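Local structure of protein (GYP1P) (Saccharomyces cerevisiae, 1FKM) at residues S9-I14 with Q24-I29; P99-Y104 with D156-D161. The protein stimulates GTP hydrolysis by Ypt/Rab GTPases, supplying catalytic arginine and glutamine fingers in trans, and so acts as a negative regulator of Ypt1 and Ypt7. All blocks are in the same frame, centred on the assembly; numbering follows the deposited sequence.

Contact 1: residues S9-I14 with Q24-I29; sequences SKFDNI and QDLRQI
Ile29 pushes its side chain in among Lys10, Phe11 and Ile14, and following it outward from CB shows how a branched residue can fill the seam between two helices. At CB the chain divides. The CG2 methyl sits over one face of the Phe11 ring, 4.1 Å from its centroid and 28° off the normal, a CH-pi contact; the same methyl also meets CD1 of Ile14, 3.9 Å away. The other branch leaves with CG1 anti to the backbone N (chi1 -173°), and that carbon lies 3.6 Å from Phe11 CE1. At the tip, Ile29 CD1 comes within 3.4 Å of Phe11 CE1, a tight apolar approach, while Lys10 bends at chi3 and brings its CE to 3.8 Å from that same methyl. The arrangement is an antiparallel helical hairpin: the short segments run at 162° to each other, 10.6 Å apart at their axes, and side chains carry most of the contact. Toward the far end of the seam, Ile14 CG2 meets Leu26 CD1 at 4.2 Å, and Ile14 CD1 comes near the backbone O of Asp25. Replacing Phe11 with an alanine would probably leave the CG2 and CD1 methyls of Ile29 without the ring they pack on and open a gap between the helices. The Phe11 ring also touches Ile34 and Pro35 in the loop beyond, and Leu26 turns to Val42, Leu45 and Leu46 of helix 39-46, which joins the hairpin to the next helix.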
ATOM      1  N   SER A   9      11.597  21.303   6.544  1.00 22.87           N
ATOM      2  CA  SER A   9      11.110  22.673   6.667  1.00 24.77           C
ATOM      3  C   SER A   9      10.157  23.042   5.527  1.00 22.17           C
ATOM      4  O   SER A   9       9.168  23.733   5.747  1.00 24.70           O
ATOM      5  CB  SER A   9      12.282  23.657   6.683  1.00 34.28           C
ATOM      6  OG  SER A   9      11.811  24.989   6.786  1.00 38.96           O
ATOM      7  N   LYS A  10      10.464  22.590   4.315  1.00 26.24           N
ATOM      8  CA  LYS A  10       9.610  22.875   3.163  1.00 26.93           C
ATOM      9  C   LYS A  10       8.223  22.286   3.390  1.00 24.48           C
ATOM     10  O   LYS A  10       7.214  22.922   3.100  1.00 23.18           O
ATOM     11  CB  LYS A  10      10.219  22.290   1.886  1.00 41.91           C
ATOM     12  CG  LYS A  10      11.548  22.916   1.488  1.00 47.29           C
ATOM     13  CD  LYS A  10      12.067  22.332   0.184  1.00 50.29           C
ATOM     14  CE  LYS A  10      11.124  22.634  -0.974  1.00 53.85           C
ATOM     15  NZ  LYS A  10      11.589  22.023  -2.253  1.00 59.08           N
ATOM     16  N   PHE A  11       8.168  21.063   3.909  1.00 23.23           N
ATOM     17  CA  PHE A  11       6.877  20.445   4.181  1.00 22.98           C
ATOM     18  C   PHE A  11       6.179  21.192   5.317  1.00 24.74           C
ATOM     19  O   PHE A  11       4.968  21.390   5.280  1.00 24.68           O
ATOM     20  CB  PHE A  11       7.047  18.968   4.555  1.00 23.07           C
ATOM     21  CG  PHE A  11       7.174  18.052   3.370  1.00 22.81           C
ATOM     22  CD1 PHE A  11       8.388  17.908   2.704  1.00 19.95           C
ATOM     23  CD2 PHE A  11       6.067  17.336   2.916  1.00 20.19           C
ATOM     24  CE1 PHE A  11       8.498  17.062   1.601  1.00 22.14           C
ATOM     25  CE2 PHE A  11       6.165  16.490   1.816  1.00 21.54           C
ATOM     26  CZ  PHE A  11       7.383  16.350   1.155  1.00 19.54           C
ATOM     27  N   ASP A  12       6.947  21.618   6.319  1.00 25.83           N
ATOM     28  CA  ASP A  12       6.373  22.344   7.450  1.00 28.26           C
ATOM     29  C   ASP A  12       5.602  23.589   7.009  1.00 27.46           C
ATOM     30  O   ASP A  12       4.490  23.832   7.476  1.00 27.55           O
ATOM     31  CB  ASP A  12       7.465  22.765   8.444  1.00 46.06           C
ATOM     32  CG  ASP A  12       7.969  21.608   9.287  1.00 51.94           C
ATOM     33  OD1 ASP A  12       7.134  20.844   9.811  1.00 53.97           O
ATOM     34  OD2 ASP A  12       9.202  21.471   9.437  1.00 56.69           O
ATOM     35  N   ASN A  13       6.195  24.377   6.119  1.00 27.97           N
ATOM     36  CA  ASN A  13       5.540  25.590   5.645  1.00 30.22           C
ATOM     37  C   ASN A  13       4.333  25.315   4.756  1.00 29.11           C
ATOM     38  O   ASN A  13       3.480  26.180   4.577  1.00 30.91           O
ATOM     39  CB  ASN A  13       6.543  26.492   4.925  1.00 36.05           C
ATOM     40  CG  ASN A  13       7.551  27.109   5.881  1.00 37.57           C
ATOM     41  OD1 ASN A  13       7.184  27.601   6.949  1.00 40.96           O
ATOM     42  ND2 ASN A  13       8.822  27.086   5.505  1.00 37.87           N
ATOM     43  N   ILE A  14       4.256  24.111   4.200  1.00 27.61           N
ATOM     44  CA  ILE A  14       3.116  23.747   3.371  1.00 26.00           C
ATOM     45  C   ILE A  14       1.997  23.264   4.287  1.00 26.75           C
ATOM     46  O   ILE A  14       0.820  23.555   4.067  1.00 26.42           O
ATOM     47  CB  ILE A  14       3.467  22.607   2.381  1.00 25.75           C
ATOM     48  CG1 ILE A  14       4.398  23.134   1.287  1.00 26.70           C
ATOM     49  CG2 ILE A  14       2.190  22.029   1.764  1.00 25.21           C
ATOM     50  CD1 ILE A  14       4.842  22.076   0.287  1.00 24.75           C
ATOM     51  N   GLN A  24      -2.145  20.933  -4.348  1.00 33.51           N
ATOM     52  CA  GLN A  24      -1.248  20.967  -5.500  1.00 34.61           C
ATOM     53  C   GLN A  24       0.211  21.024  -5.079  1.00 31.87           C
ATOM     54  O   GLN A  24       1.033  20.229  -5.541  1.00 28.91           O
ATOM     55  CB  GLN A  24      -1.550  22.178  -6.388  1.00 55.40           C
ATOM     56  CG  GLN A  24      -2.800  22.055  -7.240  1.00 62.70           C
ATOM     57  CD  GLN A  24      -2.906  23.176  -8.261  1.00 67.29           C
ATOM     58  OE1 GLN A  24      -2.001  23.375  -9.076  1.00 69.23           O
ATOM     59  NE2 GLN A  24      -4.010  23.915  -8.223  1.00 70.12           N
ATOM     60  N   ASP A  25       0.540  21.980  -4.215  1.00 27.68           N
ATOM     61  CA  ASP A  25       1.911  22.116  -3.748  1.00 25.72           C
ATOM     62  C   ASP A  25       2.346  20.836  -3.047  1.00 22.72           C
ATOM     63  O   ASP A  25       3.453  20.347  -3.255  1.00 20.10           O
ATOM     64  CB  ASP A  25       2.046  23.293  -2.776  1.00 39.20           C
ATOM     65  CG  ASP A  25       1.805  24.636  -3.440  1.00 43.35           C
ATOM     66  OD1 ASP A  25       2.276  24.833  -4.580  1.00 45.11           O
ATOM     67  OD2 ASP A  25       1.158  25.500  -2.814  1.00 47.44           O
ATOM     68  N   LEU A  26       1.456  20.283  -2.231  1.00 22.45           N
ATOM     69  CA  LEU A  26       1.767  19.066  -1.485  1.00 22.83           C
ATOM     70  C   LEU A  26       2.068  17.867  -2.393  1.00 23.03           C
ATOM     71  O   LEU A  26       3.037  17.139  -2.171  1.00 22.30           O
ATOM     72  CB  LEU A  26       0.611  18.735  -0.534  1.00 23.90           C
ATOM     73  CG  LEU A  26       0.829  17.552   0.413  1.00 21.85           C
ATOM     74  CD1 LEU A  26       2.046  17.817   1.297  1.00 22.17           C
ATOM     75  CD2 LEU A  26      -0.430  17.334   1.259  1.00 20.76           C
ATOM     76  N   ARG A  27       1.236  17.662  -3.408  1.00 23.92           N
ATOM     77  CA  ARG A  27       1.428  16.561  -4.349  1.00 25.37           C
ATOM     78  C   ARG A  27       2.748  16.715  -5.104  1.00 25.12           C
ATOM     79  O   ARG A  27       3.481  15.748  -5.310  1.00 22.94           O
ATOM     80  CB  ARG A  27       0.291  16.524  -5.371  1.00 33.84           C
ATOM     81  CG  ARG A  27      -1.045  16.045  -4.845  1.00 40.77           C
ATOM     82  CD  ARG A  27      -2.062  15.977  -5.982  1.00 47.89           C
ATOM     83  NE  ARG A  27      -1.546  15.207  -7.112  1.00 55.13           N
ATOM     84  CZ  ARG A  27      -2.218  14.971  -8.236  1.00 59.16           C
ATOM     85  NH1 ARG A  27      -3.447  15.445  -8.391  1.00 61.93           N
ATOM     86  NH2 ARG A  27      -1.659  14.258  -9.206  1.00 60.65           N
ATOM     87  N   GLN A  28       3.040  17.941  -5.519  1.00 24.93           N
ATOM     88  CA  GLN A  28       4.257  18.230  -6.267  1.00 25.85           C
ATOM     89  C   GLN A  28       5.535  17.827  -5.540  1.00 24.30           C
ATOM     90  O   GLN A  28       6.393  17.153  -6.110  1.00 24.14           O
ATOM     91  CB  GLN A  28       4.306  19.722  -6.607  1.00 41.02           C
ATOM     92  CG  GLN A  28       5.612  20.175  -7.230  1.00 46.70           C
ATOM     93  CD  GLN A  28       5.617  21.659  -7.538  1.00 51.33           C
ATOM     94  OE1 GLN A  28       5.456  22.491  -6.644  1.00 54.38           O
ATOM     95  NE2 GLN A  28       5.800  21.998  -8.810  1.00 53.14           N
ATOM     96  N   ILE A  29       5.667  18.237  -4.284  1.00 21.92           N
ATOM     97  CA  ILE A  29       6.861  17.910  -3.525  1.00 21.90           C
ATOM     98  C   ILE A  29       6.866  16.470  -3.019  1.00 20.67           C
ATOM     99  O   ILE A  29       7.918  15.834  -2.975  1.00 22.16           O
ATOM    100  CB  ILE A  29       7.050  18.883  -2.324  1.00 26.21           C
ATOM    101  CG1 ILE A  29       8.402  18.623  -1.656  1.00 27.53           C
ATOM    102  CG2 ILE A  29       5.910  18.720  -1.323  1.00 27.45           C
ATOM    103  CD1 ILE A  29       8.785  19.660  -0.608  1.00 31.36           C
TER

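Contact 2: residues P99-Y104 with D156-D161; sequences PHIPLY and DVEIKD
The backbone O of Glu158 accepts the one hydrogen bond of this contact, from Leu103 N at 2.9 Å. The bond is bent, with an N-H...O angle of 131°, and the donor stands 33° out of the carbonyl plane. Carbon atoms crowd the same oxygen: Leu103 CB lies 3.4 Å from it and Pro102 CB 3.6 Å. With CG anti to its backbone N (chi1 177°), Leu103 brings CD1 up to two further carbonyl oxygens, 3.5 Å from Lys160 O and 3.6 Å from Val157 O, against the turn that Ile159 N closes onto Asp156 O. The Glu158 side chain, meanwhile, crosses Ile101 at a slant: its CB meets Ile101 CG2 at 3.7 Å, and its carboxylate meets the same residue, OE1 near CG2 and OE2 near CD1. That carboxylate also lies close to Glu142, a like charge that may raise the proton affinity of one of the pair. The contact thus pins two interhelical loops of the all-helical TBC domain together: Leu103 reaches Leu145 of helix 133-145 and Val109 of helix 107-123, Val157 packs on Leu145 too, and Met247 of helix 247-261 touches both Ile101 and Glu158.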
ATOM      1  N   PRO A  99       5.615 -12.265   8.124  1.00 31.00           N
ATOM      2  CA  PRO A  99       6.320 -13.084   9.118  1.00 31.07           C
ATOM      3  C   PRO A  99       7.769 -12.662   9.357  1.00 30.51           C
ATOM      4  O   PRO A  99       8.372 -13.037  10.364  1.00 31.63           O
ATOM      5  CB  PRO A  99       6.207 -14.494   8.542  1.00 36.96           C
ATOM      6  CG  PRO A  99       6.171 -14.247   7.058  1.00 35.60           C
ATOM      7  CD  PRO A  99       5.242 -13.068   6.944  1.00 35.56           C
ATOM      8  N   HIS A 100       8.319 -11.874   8.439  1.00 28.38           N
ATOM      9  CA  HIS A 100       9.694 -11.410   8.560  1.00 28.34           C
ATOM     10  C   HIS A 100       9.827 -10.133   9.392  1.00 27.83           C
ATOM     11  O   HIS A 100      10.940  -9.688   9.667  1.00 26.98           O
ATOM     12  CB  HIS A 100      10.292 -11.181   7.167  1.00 30.22           C
ATOM     13  CG  HIS A 100       9.532 -10.190   6.339  1.00 33.85           C
ATOM     14  ND1 HIS A 100       8.204 -10.359   6.009  1.00 33.81           N
ATOM     15  CD2 HIS A 100       9.906  -9.005   5.800  1.00 33.74           C
ATOM     16  CE1 HIS A 100       7.792  -9.319   5.305  1.00 33.64           C
ATOM     17  NE2 HIS A 100       8.806  -8.484   5.165  1.00 33.31           N
ATOM     18  N   ILE A 101       8.698  -9.546   9.795  1.00 24.15           N
ATOM     19  CA  ILE A 101       8.714  -8.316  10.590  1.00 23.03           C
ATOM     20  C   ILE A 101       8.105  -8.575  11.963  1.00 23.99           C
ATOM     21  O   ILE A 101       6.929  -8.923  12.072  1.00 23.80           O
ATOM     22  CB  ILE A 101       7.924  -7.179   9.888  1.00 24.77           C
ATOM     23  CG1 ILE A 101       8.511  -6.927   8.494  1.00 23.72           C
ATOM     24  CG2 ILE A 101       8.003  -5.894  10.718  1.00 20.39           C
ATOM     25  CD1 ILE A 101       7.697  -5.963   7.647  1.00 24.99           C
ATOM     26  N   PRO A 102       8.900  -8.399  13.030  1.00 24.03           N
ATOM     27  CA  PRO A 102       8.482  -8.612  14.421  1.00 23.88           C
ATOM     28  C   PRO A 102       7.163  -7.960  14.822  1.00 22.94           C
ATOM     29  O   PRO A 102       6.340  -8.568  15.512  1.00 22.78           O
ATOM     30  CB  PRO A 102       9.661  -8.062  15.218  1.00 32.21           C
ATOM     31  CG  PRO A 102      10.825  -8.395  14.339  1.00 34.20           C
ATOM     32  CD  PRO A 102      10.312  -7.977  12.974  1.00 32.99           C
ATOM     33  N   LEU A 103       6.975  -6.716  14.398  1.00 20.42           N
ATOM     34  CA  LEU A 103       5.763  -5.974  14.720  1.00 20.69           C
ATOM     35  C   LEU A 103       4.491  -6.799  14.531  1.00 20.41           C
ATOM     36  O   LEU A 103       3.581  -6.757  15.360  1.00 19.07           O
ATOM     37  CB  LEU A 103       5.675  -4.720  13.838  1.00 23.01           C
ATOM     38  CG  LEU A 103       4.418  -3.858  13.993  1.00 22.35           C
ATOM     39  CD1 LEU A 103       4.438  -3.188  15.364  1.00 19.91           C
ATOM     40  CD2 LEU A 103       4.366  -2.804  12.884  1.00 21.68           C
ATOM     41  N   TYR A 104       4.440  -7.568  13.449  1.00 22.21           N
ATOM     42  CA  TYR A 104       3.246  -8.329  13.142  1.00 24.14           C
ATOM     43  C   TYR A 104       2.969  -9.583  13.947  1.00 26.22           C
ATOM     44  O   TYR A 104       1.920 -10.200  13.782  1.00 29.57           O
ATOM     45  CB  TYR A 104       3.194  -8.587  11.627  1.00 21.88           C
ATOM     46  CG  TYR A 104       3.182  -7.269  10.869  1.00 21.43           C
ATOM     47  CD1 TYR A 104       1.991  -6.573  10.673  1.00 21.50           C
ATOM     48  CD2 TYR A 104       4.377  -6.647  10.483  1.00 21.70           C
ATOM     49  CE1 TYR A 104       1.984  -5.283  10.130  1.00 22.61           C
ATOM     50  CE2 TYR A 104       4.382  -5.361   9.935  1.00 22.90           C
ATOM     51  CZ  TYR A 104       3.179  -4.682   9.769  1.00 24.37           C
ATOM     52  OH  TYR A 104       3.176  -3.390   9.285  1.00 26.81           O
ATOM     53  N   ASP A 156      12.395   2.491  14.672  1.00 28.75           N
ATOM     54  CA  ASP A 156      12.199   1.255  15.421  1.00 29.36           C
ATOM     55  C   ASP A 156      10.739   0.834  15.524  1.00 25.56           C
ATOM     56  O   ASP A 156      10.367   0.034  16.389  1.00 22.45           O
ATOM     57  CB  ASP A 156      12.800   1.398  16.821  1.00 58.27           C
ATOM     58  CG  ASP A 156      14.294   1.674  16.783  1.00 63.31           C
ATOM     59  OD1 ASP A 156      15.040   0.843  16.218  1.00 64.74           O
ATOM     60  OD2 ASP A 156      14.721   2.721  17.315  1.00 66.32           O
ATOM     61  N   VAL A 157       9.909   1.358  14.631  1.00 24.47           N
ATOM     62  CA  VAL A 157       8.492   1.033  14.656  1.00 23.38           C
ATOM     63  C   VAL A 157       8.217  -0.444  14.376  1.00 23.40           C
ATOM     64  O   VAL A 157       7.214  -0.990  14.835  1.00 24.21           O
ATOM     65  CB  VAL A 157       7.707   1.905  13.642  1.00 26.54           C
ATOM     66  CG1 VAL A 157       8.092   1.528  12.209  1.00 25.68           C
ATOM     67  CG2 VAL A 157       6.211   1.749  13.868  1.00 27.75           C
ATOM     68  N   GLU A 158       9.108  -1.102  13.642  1.00 21.88           N
ATOM     69  CA  GLU A 158       8.888  -2.507  13.314  1.00 24.83           C
ATOM     70  C   GLU A 158       9.266  -3.509  14.402  1.00 25.03           C
ATOM     71  O   GLU A 158       8.999  -4.701  14.261  1.00 24.78           O
ATOM     72  CB  GLU A 158       9.623  -2.872  12.019  1.00 27.79           C
ATOM     73  CG  GLU A 158       9.260  -1.995  10.829  1.00 29.89           C
ATOM     74  CD  GLU A 158       9.624  -2.636   9.499  1.00 31.93           C
ATOM     75  OE1 GLU A 158      10.592  -3.424   9.466  1.00 31.17           O
ATOM     76  OE2 GLU A 158       8.950  -2.345   8.483  1.00 32.62           O
ATOM     77  N   ILE A 159       9.876  -3.042  15.487  1.00 28.83           N
ATOM     78  CA  ILE A 159      10.275  -3.959  16.550  1.00 31.42           C
ATOM     79  C   ILE A 159       9.670  -3.672  17.922  1.00 32.46           C
ATOM     80  O   ILE A 159       9.974  -4.364  18.894  1.00 31.83           O
ATOM     81  CB  ILE A 159      11.815  -4.001  16.693  1.00 35.95           C
ATOM     82  CG1 ILE A 159      12.350  -2.605  17.006  1.00 36.18           C
ATOM     83  CG2 ILE A 159      12.443  -4.531  15.407  1.00 35.60           C
ATOM     84  CD1 ILE A 159      13.835  -2.569  17.284  1.00 39.82           C
ATOM     85  N   LYS A 160       8.803  -2.669  18.008  1.00 27.81           N
ATOM     86  CA  LYS A 160       8.192  -2.326  19.287  1.00 29.54           C
ATOM     87  C   LYS A 160       6.693  -2.617  19.344  1.00 28.55           C
ATOM     88  O   LYS A 160       5.965  -2.356  18.388  1.00 25.76           O
ATOM     89  CB  LYS A 160       8.446  -0.849  19.604  1.00 43.35           C
ATOM     90  CG  LYS A 160       9.924  -0.504  19.669  1.00 50.72           C
ATOM     91  CD  LYS A 160      10.169   0.957  20.000  1.00 54.09           C
ATOM     92  CE  LYS A 160      11.666   1.235  20.079  1.00 59.12           C
ATOM     93  NZ  LYS A 160      11.978   2.656  20.398  1.00 60.75           N
ATOM     94  N   ASP A 161       6.246  -3.159  20.476  1.00 26.65           N
ATOM     95  CA  ASP A 161       4.834  -3.479  20.683  1.00 26.84           C
ATOM     96  C   ASP A 161       4.072  -2.184  20.959  1.00 25.86           C
ATOM     97  O   ASP A 161       4.347  -1.501  21.947  1.00 25.65           O
ATOM     98  CB  ASP A 161       4.679  -4.418  21.880  1.00 30.85           C
ATOM     99  CG  ASP A 161       3.254  -4.934  22.048  1.00 33.17           C
ATOM    100  OD1 ASP A 161       2.289  -4.201  21.732  1.00 29.44           O
ATOM    101  OD2 ASP A 161       3.101  -6.079  22.523  1.00 34.13           O
TER

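In the fold
Both segments of contact 1 precede those of contact 2 in the chain, and the two contacts do not touch: their centres are 30 Å apart and their nearest atoms about 18 Å. Contact 1 pairs helices 4-15 and 23-30 near the N-terminus, its centre about 22 Å from that of the chain. Contact 2, its centre about 17 Å from that of the chain, joins the loop between helices 83-93 and 107-123 to the one between helices 133-145 and 168-186, within the Rab-GAP TBC domain. Helix packing by neighbours in sequence and loop-to-loop bonding across 51 residues thus occur in one all-helical GAP fragment; both contacts lie away from the arginine and glutamine fingers, Arg96 and Gln131.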